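Local coordinates for nitrogenase molybdenum-iron protein beta chain (Clostridium pasteurianum, PDB 4WES) that forms, with its alpha partner, the component of nitrogenase that reduces dinitrogen to ammonia, and shares an [8Fe-7S] cluster with that partner, at residues Thr22-Gly27 / Asn138-Val143. Sequence-based numbering, arbitrary orientation.
Sequences TCQPVG and NTPSYV. With CLF (Fe(8)-S(7) cluster), chain H.
C23 and S141 adopt similar first torsions (chi1 55°, and 45° in the S141 conformer described, one of two), which set SG and OG between their own backbone N and carbonyl carbon and turn them onto two adjacent irons of the P-cluster, the [8Fe-7S] cluster shared with the alpha chain. C23 SG, a soft thiolate ligand suited to iron, binds FE7 at 2.3 Å. S141 OG, a harder ligand, binds FE6 at 2.0 Å; C106 also binds the cluster. C23 CB and S141 CB come to 3.4 Å, closer than usual, though the second S141 conformer makes that tightness doubtful. P25 lays its ring beside the cluster, CG 3.7 Å from S3B; having no N-H to donate, proline suits the first turn of helix 24-33, where no earlier helical carbonyl could accept one.

Q24 reaches across to the loop after strand 133-136. Glutamine suits this place because its amide can both give and accept: NE2 donates to V143 O at 3.0 Å, nearly straight (164°), with V143 O in the plane of the Q24 amide but NE2 above that of the V143 carbonyl. Q24 OE1 lies against T139, 3.2 Å from its CA, and accepts a hydrogen bond from N152 ND2. V143 N to P140 O closes a type I turn. A water joins the backbones, accepting from Q24 N at 2.9 Å and lying 2.7 Å from S141 O.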
# COMPACT_ATOMS: atom_id res chain seq x y z
N THR B 22 11.22 9.46 21.76
CA THR B 22 10.56 9.57 23.03
C THR B 22 11.57 9.16 24.14
O THR B 22 12.75 9.07 23.85
CB THR B 22 9.22 8.81 23.06
OG1 THR B 22 8.56 9.17 24.27
CG2 THR B 22 9.36 7.31 22.91
N CYS B 23 11.10 9.03 25.37
CA CYS B 23 12.04 8.84 26.48
C CYS B 23 12.43 7.39 26.70
O CYS B 23 11.76 6.43 26.26
CB CYS B 23 11.51 9.46 27.78
SG CYS B 23 9.86 8.92 28.31
N GLN B 24 13.50 7.19 27.46
CA GLN B 24 14.07 5.86 27.72
C GLN B 24 13.08 4.76 28.13
O GLN B 24 13.22 3.64 27.61
CB GLN B 24 15.15 5.89 28.83
CG GLN B 24 16.41 6.63 28.45
CD GLN B 24 17.64 6.07 29.16
OE1 GLN B 24 17.67 4.91 29.60
NE2 GLN B 24 18.69 6.87 29.19
N PRO B 25 12.18 4.99 29.10
CA PRO B 25 11.54 3.82 29.71
C PRO B 25 10.79 2.89 28.78
O PRO B 25 10.83 1.68 28.99
CB PRO B 25 10.68 4.43 30.81
CG PRO B 25 11.45 5.69 31.21
CD PRO B 25 11.90 6.23 29.88
N VAL B 26 10.06 3.41 27.78
CA VAL B 26 9.35 2.47 26.91
C VAL B 26 10.32 1.52 26.19
O VAL B 26 9.94 0.39 25.87
CB VAL B 26 8.41 3.16 25.91
CG1 VAL B 26 9.15 3.86 24.77
CG2 VAL B 26 7.39 2.17 25.36
N GLY B 27 11.53 1.98 25.90
CA GLY B 27 12.51 1.09 25.29
C GLY B 27 12.90 -0.05 26.21
O GLY B 27 13.09 -1.17 25.76
N ASN B 138 18.76 1.31 35.02
CA ASN B 138 18.48 2.73 35.30
C ASN B 138 18.28 3.45 33.99
O ASN B 138 19.14 3.38 33.09
CB ASN B 138 19.65 3.36 36.08
CG ASN B 138 19.83 2.74 37.44
OD1 ASN B 138 20.57 1.74 37.60
ND2 ASN B 138 19.14 3.28 38.43
N THR B 139 17.14 4.11 33.86
CA THR B 139 16.68 4.70 32.59
C THR B 139 16.21 6.15 32.76
O THR B 139 15.04 6.46 32.58
CB THR B 139 15.58 3.81 31.98
OG1 THR B 139 14.59 3.49 32.95
CG2 THR B 139 16.17 2.52 31.46
N PRO B 140 17.14 7.04 33.09
CA PRO B 140 16.78 8.46 33.19
C PRO B 140 16.31 9.03 31.87
O PRO B 140 17.02 9.01 30.88
CB PRO B 140 18.07 9.13 33.62
CG PRO B 140 19.16 8.23 33.12
CD PRO B 140 18.58 6.83 33.26
N SER B 141 15.10 9.59 31.88
CA SER B 141 14.49 10.03 30.63
C SER B 141 15.09 11.31 30.06
O SER B 141 14.87 11.65 28.88
CB SER B 141 12.99 10.22 30.80
OG SER B 141 12.66 10.89 31.97
N TYR B 142 15.83 12.03 30.89
CA TYR B 142 16.56 13.20 30.45
C TYR B 142 17.90 12.85 29.79
O TYR B 142 18.61 13.75 29.39
CB TYR B 142 16.73 14.15 31.63
CG TYR B 142 17.20 13.52 32.91
CD1 TYR B 142 16.29 13.19 33.90
CD2 TYR B 142 18.54 13.25 33.16
CE1 TYR B 142 16.70 12.62 35.09
CE2 TYR B 142 18.97 12.70 34.35
CZ TYR B 142 18.04 12.40 35.34
OH TYR B 142 18.43 11.85 36.54
N VAL B 143 18.23 11.57 29.65
CA VAL B 143 19.38 11.13 28.90
C VAL B 143 18.91 10.34 27.68
O VAL B 143 18.09 9.41 27.80
CB VAL B 143 20.31 10.24 29.75
CG1 VAL B 143 21.45 9.68 28.92
CG2 VAL B 143 20.81 11.00 30.97
FE1 CLF H . 5.92 12.17 35.62
FE2 CLF H . 5.44 10.34 33.98
FE3 CLF H . 3.38 12.11 34.49
FE4 CLF H . 5.60 12.82 33.10
S1 CLF H . 7.53 11.68 33.93
S2A CLF H . 4.27 10.55 35.95
S4A CLF H . 4.02 11.31 32.45
S3A CLF H . 4.69 14.00 34.87
FE5 CLF H . 7.79 12.20 30.51
FE6 CLF H . 10.70 11.14 32.39
FE7 CLF H . 9.33 9.93 30.34
FE8 CLF H . 7.89 9.75 32.60
S2B CLF H . 10.00 12.13 30.44
S3B CLF H . 9.99 8.94 32.32
S4B CLF H . 7.02 10.04 30.47
O HOH W 1 15.21 9.51 27.22